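Long-range contacts in CalS11 (Micromonospora echinospora, PDB 3TOS), which probably transfers a methyl group from S-adenosylmethionine to a hydroxyl group in the biosynthesis of the antibiotic calicheamicin: residues B[77-81]-B[130-136]; B[102-106]-B[170-174]; B[111-115]-B[165-169]. All blocks are in the same frame, centred on the assembly; numbering follows the deposited sequence. Where two conformers were deposited one is given.

Contact 1: B[77-81]-B[130-136]; sequences GVRFG and FAVPGGY. With SAH (S-adenosyl-L-homocysteine), chain O.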
loop_
_atom_site.group_PDB
_atom_site.type_symbol
_atom_site.label_atom_id
_atom_site.label_comp_id
_atom_site.label_asym_id
_atom_site.label_seq_id
_atom_site.Cartn_x
_atom_site.Cartn_y
_atom_site.Cartn_z
ATOM N N GLY B 77 -36.449 -8.152 13.783
ATOM C CA GLY B 77 -37.201 -6.882 13.972
ATOM C C GLY B 77 -37.368 -6.270 12.591
ATOM O O GLY B 77 -36.487 -5.542 12.114
ATOM N N VAL B 78 -38.516 -6.544 11.959
ATOM C CA VAL B 78 -38.747 -6.206 10.547
ATOM C C VAL B 78 -39.701 -5.036 10.423
ATOM O O VAL B 78 -39.513 -4.205 9.545
ATOM C CB VAL B 78 -39.387 -7.451 9.872
ATOM C CG1 VAL B 78 -39.833 -7.193 8.425
ATOM C CG2 VAL B 78 -38.315 -8.595 9.867
ATOM N N ARG B 79 -40.732 -4.966 11.258
ATOM C CA ARG B 79 -41.796 -3.941 11.123
ATOM C C ARG B 79 -42.420 -3.939 9.726
ATOM O O ARG B 79 -42.953 -4.993 9.330
ATOM C CB ARG B 79 -41.334 -2.528 11.556
ATOM C CG ARG B 79 -42.525 -1.606 11.993
ATOM C CD ARG B 79 -41.984 -0.222 12.234
ATOM N NE ARG B 79 -43.050 0.712 12.558
ATOM C CZ ARG B 79 -42.876 2.015 12.835
ATOM N NH1 ARG B 79 -41.689 2.579 12.752
ATOM N NH2 ARG B 79 -43.931 2.808 13.105
ATOM N N PHE B 80 -42.388 -2.832 8.978
ATOM C CA PHE B 80 -42.999 -2.846 7.626
ATOM C C PHE B 80 -42.038 -3.441 6.564
ATOM O O PHE B 80 -42.439 -3.647 5.407
ATOM C CB PHE B 80 -43.431 -1.428 7.173
ATOM C CG PHE B 80 -44.488 -0.830 8.045
ATOM C CD1 PHE B 80 -45.796 -1.292 7.920
ATOM C CD2 PHE B 80 -44.215 0.193 8.940
ATOM C CE1 PHE B 80 -46.829 -0.768 8.650
ATOM C CE2 PHE B 80 -45.275 0.764 9.735
ATOM C CZ PHE B 80 -46.589 0.232 9.601
ATOM N N GLY B 81 -40.768 -3.674 6.926
ATOM C CA GLY B 81 -39.880 -4.351 5.988
ATOM C C GLY B 81 -38.891 -3.445 5.291
ATOM O O GLY B 81 -38.270 -3.882 4.326
ATOM N N PHE B 130 -45.059 -0.758 17.719
ATOM C CA PHE B 130 -44.559 -1.174 16.421
ATOM C C PHE B 130 -45.400 -2.242 15.695
ATOM O O PHE B 130 -44.957 -2.769 14.659
ATOM C CB PHE B 130 -43.071 -1.585 16.372
ATOM C CG PHE B 130 -42.100 -0.531 16.800
ATOM C CD1 PHE B 130 -41.979 0.663 16.114
ATOM C CD2 PHE B 130 -41.242 -0.790 17.850
ATOM C CE1 PHE B 130 -41.074 1.637 16.523
ATOM C CE2 PHE B 130 -40.323 0.156 18.266
ATOM C CZ PHE B 130 -40.228 1.387 17.581
ATOM N N ALA B 131 -46.584 -2.577 16.219
ATOM C CA ALA B 131 -47.509 -3.478 15.528
ATOM C C ALA B 131 -47.742 -2.989 14.082
ATOM O O ALA B 131 -47.860 -1.778 13.842
ATOM C CB ALA B 131 -48.833 -3.532 16.213
ATOM N N VAL B 132 -47.833 -3.928 13.136
ATOM C CA VAL B 132 -48.251 -3.592 11.815
ATOM C C VAL B 132 -49.616 -4.278 11.592
ATOM O O VAL B 132 -50.026 -5.129 12.364
ATOM C CB VAL B 132 -47.184 -4.016 10.767
ATOM C CG1 VAL B 132 -45.850 -3.280 11.076
ATOM C CG2 VAL B 132 -46.948 -5.505 10.791
ATOM N N PRO B 133 -50.339 -3.877 10.536
ATOM C CA PRO B 133 -51.725 -4.320 10.444
ATOM C C PRO B 133 -51.901 -5.810 10.307
ATOM O O PRO B 133 -50.997 -6.504 9.763
ATOM C CB PRO B 133 -52.177 -3.674 9.129
ATOM C CG PRO B 133 -51.376 -2.439 8.999
ATOM C CD PRO B 133 -50.014 -2.804 9.561
ATOM N N GLY B 134 -53.055 -6.314 10.755
ATOM C CA GLY B 134 -53.451 -7.669 10.380
ATOM C C GLY B 134 -53.328 -7.976 8.901
ATOM O O GLY B 134 -53.770 -7.181 8.062
ATOM N N GLY B 135 -52.662 -9.102 8.590
ATOM C CA GLY B 135 -52.464 -9.487 7.224
ATOM C C GLY B 135 -51.216 -8.885 6.608
ATOM O O GLY B 135 -50.956 -9.146 5.461
ATOM N N TYR B 136 -50.477 -8.063 7.354
ATOM C CA TYR B 136 -49.319 -7.454 6.769
ATOM C C TYR B 136 -48.213 -8.437 6.186
ATOM O O TYR B 136 -47.656 -8.154 5.138
ATOM C CB TYR B 136 -48.698 -6.397 7.745
ATOM C CG TYR B 136 -47.688 -5.546 7.003
ATOM C CD1 TYR B 136 -48.118 -4.475 6.203
ATOM C CD2 TYR B 136 -46.326 -5.882 6.988
ATOM C CE1 TYR B 136 -47.206 -3.701 5.477
ATOM C CE2 TYR B 136 -45.421 -5.149 6.208
ATOM C CZ TYR B 136 -45.866 -4.047 5.465
ATOM O OH TYR B 136 -44.984 -3.313 4.734
HETATM N N SAH O . -36.159 -2.938 11.046
HETATM C CA SAH O . -37.400 -2.098 11.060
HETATM C CB SAH O . -37.750 -1.574 12.442
HETATM C CG SAH O . -38.115 -2.709 13.422
HETATM S SD SAH O . -38.982 -2.033 14.823
HETATM C C SAH O . -37.130 -0.917 10.130
HETATM O O SAH O . -38.035 -0.053 9.915
HETATM O OXT SAH O . -36.078 -0.840 9.482
HETATM C "C5'" SAH O . -38.742 -3.289 16.091
HETATM C "C4'" SAH O . -39.404 -4.669 15.757
HETATM O "O4'" SAH O . -38.906 -5.648 16.678
HETATM C "C3'" SAH O . -40.920 -4.581 15.991
HETATM O "O3'" SAH O . -41.632 -4.817 14.752
HETATM C "C2'" SAH O . -41.157 -5.638 17.056
HETATM O "O2'" SAH O . -42.399 -6.362 16.932
HETATM C "C1'" SAH O . -39.939 -6.572 16.866
HETATM N N9 SAH O . -39.647 -7.366 18.085
HETATM C C8 SAH O . -39.251 -6.912 19.304
HETATM N N7 SAH O . -39.180 -7.999 20.115
HETATM C C5 SAH O . -39.535 -9.110 19.438
HETATM C C6 SAH O . -39.644 -10.536 19.766
HETATM N N6 SAH O . -39.423 -10.962 21.031
HETATM N N1 SAH O . -40.016 -11.362 18.756
HETATM C C2 SAH O . -40.254 -10.908 17.489
HETATM N N3 SAH O . -40.241 -9.605 17.131
HETATM C C4 SAH O . -39.818 -8.705 18.089
HETATM O O HOH W 1 -45.704 0.243 13.315
#

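Contact 2: B[102-106]-B[170-174]; sequences RIVGF and TVPRY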
loop_
_atom_site.group_PDB
_atom_site.type_symbol
_atom_site.label_atom_id
_atom_site.label_comp_id
_atom_site.label_asym_id
_atom_site.label_seq_id
_atom_site.Cartn_x
_atom_site.Cartn_y
_atom_site.Cartn_z
ATOM N N ARG B 102 -30.219 -16.484 1.160
ATOM C CA ARG B 102 -31.557 -16.308 1.694
ATOM C C ARG B 102 -31.619 -15.045 2.553
ATOM O O ARG B 102 -30.677 -14.725 3.290
ATOM C CB ARG B 102 -31.923 -17.529 2.561
ATOM C CG ARG B 102 -33.411 -17.543 3.038
ATOM C CD ARG B 102 -33.752 -18.906 3.697
ATOM N NE ARG B 102 -33.967 -19.961 2.705
ATOM C CZ ARG B 102 -34.092 -21.242 3.027
ATOM N NH1 ARG B 102 -33.939 -21.615 4.305
ATOM N NH2 ARG B 102 -34.335 -22.170 2.065
ATOM N N ILE B 103 -32.782 -14.372 2.505
ATOM C CA ILE B 103 -33.085 -13.240 3.399
ATOM C C ILE B 103 -34.186 -13.683 4.321
ATOM O O ILE B 103 -35.239 -14.101 3.860
ATOM C CB ILE B 103 -33.585 -11.996 2.602
ATOM C CG1 ILE B 103 -32.433 -11.457 1.749
ATOM C CG2 ILE B 103 -34.095 -10.913 3.592
ATOM C CD1 ILE B 103 -32.894 -10.492 0.638
ATOM N N VAL B 104 -33.948 -13.643 5.629
ATOM C CA VAL B 104 -34.906 -14.204 6.608
ATOM C C VAL B 104 -35.242 -13.085 7.572
ATOM O O VAL B 104 -34.345 -12.524 8.224
ATOM C CB VAL B 104 -34.343 -15.431 7.395
ATOM C CG1 VAL B 104 -35.434 -16.091 8.135
ATOM C CG2 VAL B 104 -33.662 -16.403 6.394
ATOM N N GLY B 105 -36.519 -12.730 7.629
ATOM C CA GLY B 105 -36.965 -11.659 8.528
ATOM C C GLY B 105 -37.842 -12.217 9.622
ATOM O O GLY B 105 -38.784 -12.927 9.373
ATOM N N PHE B 106 -37.502 -11.916 10.868
ATOM C CA PHE B 106 -38.251 -12.426 12.024
ATOM C C PHE B 106 -38.955 -11.279 12.724
ATOM O O PHE B 106 -38.331 -10.246 13.044
ATOM C CB PHE B 106 -37.315 -13.089 13.087
ATOM C CG PHE B 106 -36.536 -14.267 12.595
ATOM C CD1 PHE B 106 -35.341 -14.093 11.879
ATOM C CD2 PHE B 106 -36.950 -15.577 12.903
ATOM C CE1 PHE B 106 -34.589 -15.234 11.443
ATOM C CE2 PHE B 106 -36.210 -16.693 12.443
ATOM C CZ PHE B 106 -35.050 -16.522 11.720
ATOM N N THR B 170 -38.899 -18.706 17.671
ATOM C CA THR B 170 -38.857 -18.933 16.225
ATOM C C THR B 170 -37.424 -18.973 15.702
ATOM O O THR B 170 -37.187 -19.594 14.686
ATOM C CB THR B 170 -39.611 -17.847 15.463
ATOM O OG1 THR B 170 -38.986 -16.592 15.719
ATOM C CG2 THR B 170 -41.077 -17.770 15.889
ATOM N N VAL B 171 -36.456 -18.291 16.358
ATOM C CA VAL B 171 -35.069 -18.322 15.855
ATOM C C VAL B 171 -34.412 -19.675 16.122
ATOM O O VAL B 171 -33.904 -20.296 15.216
ATOM C CB VAL B 171 -34.201 -17.094 16.331
ATOM C CG1 VAL B 171 -32.692 -17.304 15.961
ATOM C CG2 VAL B 171 -34.745 -15.818 15.635
ATOM N N PRO B 172 -34.517 -20.211 17.373
ATOM C CA PRO B 172 -34.029 -21.598 17.589
ATOM C C PRO B 172 -34.729 -22.624 16.678
ATOM O O PRO B 172 -34.065 -23.535 16.189
ATOM C CB PRO B 172 -34.396 -21.839 19.066
ATOM C CG PRO B 172 -34.197 -20.425 19.675
ATOM C CD PRO B 172 -34.856 -19.545 18.642
ATOM N N ARG B 173 -36.033 -22.466 16.442
ATOM C CA ARG B 173 -36.774 -23.395 15.594
ATOM C C ARG B 173 -36.277 -23.334 14.150
ATOM O O ARG B 173 -36.039 -24.384 13.517
ATOM C CB ARG B 173 -38.290 -23.098 15.695
ATOM C CG ARG B 173 -39.168 -23.966 14.754
ATOM C CD ARG B 173 -40.679 -23.602 14.875
ATOM N NE ARG B 173 -41.111 -23.719 16.269
ATOM C CZ ARG B 173 -41.563 -22.730 17.064
ATOM N NH1 ARG B 173 -41.860 -23.027 18.325
ATOM N NH2 ARG B 173 -41.721 -21.462 16.635
ATOM N N TYR B 174 -36.133 -22.114 13.623
ATOM C CA TYR B 174 -35.627 -21.922 12.251
ATOM C C TYR B 174 -34.266 -22.580 12.109
ATOM O O TYR B 174 -33.982 -23.298 11.154
ATOM C CB TYR B 174 -35.548 -20.407 11.888
ATOM C CG TYR B 174 -35.009 -20.227 10.477
ATOM C CD1 TYR B 174 -35.827 -20.206 9.412
ATOM C CD2 TYR B 174 -33.624 -20.250 10.256
ATOM C CE1 TYR B 174 -35.309 -20.053 8.128
ATOM C CE2 TYR B 174 -33.068 -20.177 9.023
ATOM C CZ TYR B 174 -33.921 -20.079 7.937
ATOM O OH TYR B 174 -33.391 -20.058 6.678
#

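Contact 3: B[111-115]-B[165-169]; sequences GFPDV and GDVRE. With SAH (S-adenosyl-L-homocysteine), chain O.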
loop_
_atom_site.group_PDB
_atom_site.type_symbol
_atom_site.label_atom_id
_atom_site.label_comp_id
_atom_site.label_asym_id
_atom_site.label_seq_id
_atom_site.Cartn_x
_atom_site.Cartn_y
_atom_site.Cartn_z
ATOM N N GLY B 111 -45.958 -6.179 17.068
ATOM C CA GLY B 111 -45.323 -5.280 18.023
ATOM C C GLY B 111 -44.606 -5.982 19.147
ATOM O O GLY B 111 -44.607 -7.213 19.236
ATOM N N PHE B 112 -44.014 -5.216 20.048
ATOM C CA PHE B 112 -43.315 -5.862 21.161
ATOM C C PHE B 112 -44.219 -6.844 21.911
ATOM O O PHE B 112 -45.339 -6.488 22.284
ATOM C CB PHE B 112 -42.876 -4.800 22.207
ATOM C CG PHE B 112 -41.849 -3.821 21.741
ATOM C CD1 PHE B 112 -40.838 -4.155 20.856
ATOM C CD2 PHE B 112 -41.851 -2.537 22.295
ATOM C CE1 PHE B 112 -39.893 -3.218 20.452
ATOM C CE2 PHE B 112 -40.878 -1.589 21.912
ATOM C CZ PHE B 112 -39.898 -1.937 20.993
ATOM N N PRO B 113 -43.771 -8.090 22.168
ATOM C CA PRO B 113 -44.692 -9.032 22.845
ATOM C C PRO B 113 -44.705 -8.928 24.377
ATOM O O PRO B 113 -45.677 -9.355 25.025
ATOM C CB PRO B 113 -44.141 -10.407 22.442
ATOM C CG PRO B 113 -42.647 -10.138 22.317
ATOM C CD PRO B 113 -42.526 -8.755 21.708
ATOM N N ASP B 114 -43.609 -8.400 24.933
ATOM C CA ASP B 114 -43.488 -8.088 26.360
ATOM C C ASP B 114 -42.322 -7.145 26.451
ATOM O O ASP B 114 -41.555 -7.021 25.462
ATOM C CB ASP B 114 -43.193 -9.349 27.177
ATOM C CG ASP B 114 -42.146 -10.226 26.544
ATOM O OD1 ASP B 114 -41.010 -9.799 26.242
ATOM O OD2 ASP B 114 -42.483 -11.365 26.285
ATOM N N VAL B 115 -42.175 -6.446 27.574
ATOM C CA VAL B 115 -40.873 -5.826 27.782
ATOM C C VAL B 115 -40.303 -6.108 29.169
ATOM O O VAL B 115 -41.022 -6.505 30.084
ATOM C CB VAL B 115 -40.920 -4.276 27.524
ATOM C CG1 VAL B 115 -41.557 -3.959 26.164
ATOM C CG2 VAL B 115 -41.690 -3.540 28.625
ATOM N N GLY B 165 -43.628 -14.662 14.729
ATOM C CA GLY B 165 -43.729 -15.053 16.128
ATOM C C GLY B 165 -42.612 -14.469 16.976
ATOM O O GLY B 165 -41.829 -13.619 16.521
ATOM N N ASP B 166 -42.545 -14.907 18.243
ATOM C CA ASP B 166 -41.525 -14.401 19.169
ATOM C C ASP B 166 -40.199 -15.056 18.876
ATOM O O ASP B 166 -40.115 -16.290 18.865
ATOM C CB ASP B 166 -42.010 -14.756 20.563
ATOM C CG ASP B 166 -41.173 -14.175 21.635
ATOM O OD1 ASP B 166 -39.972 -13.918 21.457
ATOM O OD2 ASP B 166 -41.744 -13.892 22.692
ATOM N N VAL B 167 -39.167 -14.249 18.602
ATOM C CA VAL B 167 -37.807 -14.763 18.250
ATOM C C VAL B 167 -37.245 -15.710 19.269
ATOM O O VAL B 167 -36.401 -16.566 18.923
ATOM C CB VAL B 167 -36.760 -13.656 17.933
ATOM C CG1 VAL B 167 -37.135 -12.886 16.621
ATOM C CG2 VAL B 167 -36.566 -12.712 19.112
ATOM N N ARG B 168 -37.652 -15.597 20.520
ATOM C CA ARG B 168 -37.172 -16.543 21.547
ATOM C C ARG B 168 -37.495 -17.986 21.178
ATOM O O ARG B 168 -36.743 -18.925 21.515
ATOM C CB ARG B 168 -37.734 -16.199 22.929
ATOM C CG ARG B 168 -37.163 -14.882 23.427
ATOM C CD ARG B 168 -37.803 -14.396 24.710
ATOM N NE ARG B 168 -39.051 -13.743 24.393
ATOM C CZ ARG B 168 -39.647 -12.846 25.167
ATOM N NH1 ARG B 168 -39.102 -12.449 26.318
ATOM N NH2 ARG B 168 -40.780 -12.338 24.769
ATOM N N GLU B 169 -38.602 -18.153 20.453
ATOM C CA GLU B 169 -39.010 -19.502 19.964
ATOM C C GLU B 169 -38.646 -19.731 18.501
ATOM O O GLU B 169 -38.194 -20.836 18.094
ATOM C CB GLU B 169 -40.517 -19.697 20.185
ATOM C CG GLU B 169 -40.901 -19.992 21.633
ATOM C CD GLU B 169 -40.672 -18.843 22.679
ATOM O OE1 GLU B 169 -41.291 -17.743 22.604
ATOM O OE2 GLU B 169 -39.902 -19.087 23.642
HETATM N N SAH O . -36.159 -2.938 11.046
HETATM C CA SAH O . -37.400 -2.098 11.060
HETATM C CB SAH O . -37.750 -1.574 12.442
HETATM C CG SAH O . -38.115 -2.709 13.422
HETATM S SD SAH O . -38.982 -2.033 14.823
HETATM C C SAH O . -37.130 -0.917 10.130
HETATM O O SAH O . -38.035 -0.053 9.915
HETATM O OXT SAH O . -36.078 -0.840 9.482
HETATM C "C5'" SAH O . -38.742 -3.289 16.091
HETATM C "C4'" SAH O . -39.404 -4.669 15.757
HETATM O "O4'" SAH O . -38.906 -5.648 16.678
HETATM C "C3'" SAH O . -40.920 -4.581 15.991
HETATM O "O3'" SAH O . -41.632 -4.817 14.752
HETATM C "C2'" SAH O . -41.157 -5.638 17.056
HETATM O "O2'" SAH O . -42.399 -6.362 16.932
HETATM C "C1'" SAH O . -39.939 -6.572 16.866
HETATM N N9 SAH O . -39.647 -7.366 18.085
HETATM C C8 SAH O . -39.251 -6.912 19.304
HETATM N N7 SAH O . -39.180 -7.999 20.115
HETATM C C5 SAH O . -39.535 -9.110 19.438
HETATM C C6 SAH O . -39.644 -10.536 19.766
HETATM N N6 SAH O . -39.423 -10.962 21.031
HETATM N N1 SAH O . -40.016 -11.362 18.756
HETATM C C2 SAH O . -40.254 -10.908 17.489
HETATM N N3 SAH O . -40.241 -9.605 17.131
HETATM C C4 SAH O . -39.818 -8.705 18.089
#

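Contact 1: B[77-81]-B[130-136]
R79 reaches F130 because its CG is anti to the backbone N (chi1 -156°) and the chain then runs extended to NE. This brings one guanidinium face against the edge of the F130 ring, the planes 64° apart. F130 CD1 sits over the centre of that face, 3.7 Å from R79 CZ, and this is not a flat stack. A water accepts from R79 NE and donates to A131 O, tying the two loops a second time. SD of S-adenosyl-L-homocysteine lies over one face of the F130 ring, toward its rim, 4.0 Å from F130 CG.

F80 CG lies beside its own backbone N (chi1 -63°), which sets the ring with a face to V132 and its edge to Y136. V132 CG1 packs over that face of the F80 ring in a CH-pi contact, 3.8 Å from the centroid. The edge of F80 points at the face of Y136, a T-shaped pair. The Y136 hydroxyl donates to F80 O at 2.7 Å, in the carbonyl plane on a lone pair. This fixes the tyrosine beside the turn of V78 to G81.

G77 O accepts from the amino N of the cofactor product at 2.8 Å. The glycine-containing loop after strand 72-76 is the cofactor-binding loop of a Rossmann-like methyltransferase, here covered by the segment that leads into helix 136-148.

Contact 2: B[102-106]-B[170-174]
Strand 103-106 and helix 170-174 run roughly antiparallel, at 150° between their N-to-C directions. Their axes come within 10.5 Å, the spacing of a helix laid on a sheet. Here helix 167-177 packs on the parallel strands 103-107 and 72-76 of the Rossmann-like sheet. V104 lies across from Y174, and F106 from V171. The helix kinks at P172, because a proline nitrogen carries no hydrogen to give to the preceding turn.

F106 carries most of the contact from the strand side. V171 CG2 packs over one face of its ring, 3.6 Å from the centroid, in a CH-pi contact. T170 OG1 and Y174 CB lie at the ring edge, the latter 3.8 Å from F106 CE2. The edge of F106 also faces the Y174 ring in an offset edge-to-face pair, planes at 85°. Y174 CB points toward the strand, and the ring continues across to it. V104 CG1 lies over one face of the Y174 ring, 4.0 Å from Y174 CE1.

At the far end R102 NH1 donates to Y174 OH at 2.9 Å. The oxygen lies in the guanidinium plane and the bond is fairly straight, at 163°. R102 NH1 also bonds N178 OD1. The buried tyrosine hydroxyl thus has a cationic donor at the rim of an otherwise apolar interface, which probably polarises its O-H bond.

Contact 3: B[111-115]-B[165-169]
D114 and R168 approach from opposite directions, and their charged groups meet with the carboxylate and guanidinium planes 62° apart. The D114 carboxylate sits at the guanidinium edge, but its own plane is turned well out of the guanidinium plane. Its closest pair, R168 NH2 and D114 OD2, is modelled at 2.5 Å. That is very short, and D114 has two deposited conformers, so the exact length is doubtful. The bonds to D114 OD1 are weak.

D166 holds the same guanidinium more regularly. R168 grips it side-on, with NE and NH2 each going to a different oxygen. R168 NH2 meets D166 OD2 at 2.8 Å on its syn lone pair. R168 NE meets D166 OD1 at 3.1 Å, also on the syn side but tilted from the carboxylate plane. The bend at chi3 (-81°) turns the arginine back to reach its near neighbour. R168 NH1 has a further salt bridge to E194. The arginine therefore stands among three acids, which probably offsets the repulsion between D114 and D166.

D166 OD1 also accepts R168 N at 3.0 Å, on its anti side. This makes D166 the N-cap of helix 167-177. The same oxygen takes the adenine amino group of S-adenosyl-L-homocysteine, N6 to D166 OD1, at 3.0 Å. V167 N donates to adenine N1 at 3.0 Å. P113, in one of its two modelled conformers, lies alongside both the arginine and the base, with CG near R168 NH2 and 3.6 Å from SAH N6. F112 brings its ring edge to C8 of the base. The acidic side chain at N6 and the following backbone N-H at N1 are the polar part of the adenine site, as in other Rossmann-like methyltransferases.

How the contacts relate
Contacts 1 and 2 are buried, whereas contact 3 lies at the surface. Contact 2 is sheet-to-helix packing, mostly apolar, with one arginine-tyrosine bond at its end. Contact 1 joins two loops; contact 3 joins a loop to the start of helix 167-177. Both lie at the C-terminal ends of the parallel strands and touch S-adenosyl-L-homocysteine. Contact 1 serves its amino acid end and sulfur with backbone and aromatic groups. Contact 3 binds the adenine with D166 and a backbone N-H, and a salt-bridge network holds its segments together. Contacts 2 and 3 share helix 167-177, and F106 packs on V167. G77 N probably bonds F106 O, linking contacts 1 and 2. F130 packs on F112, joining contacts 1 and 3.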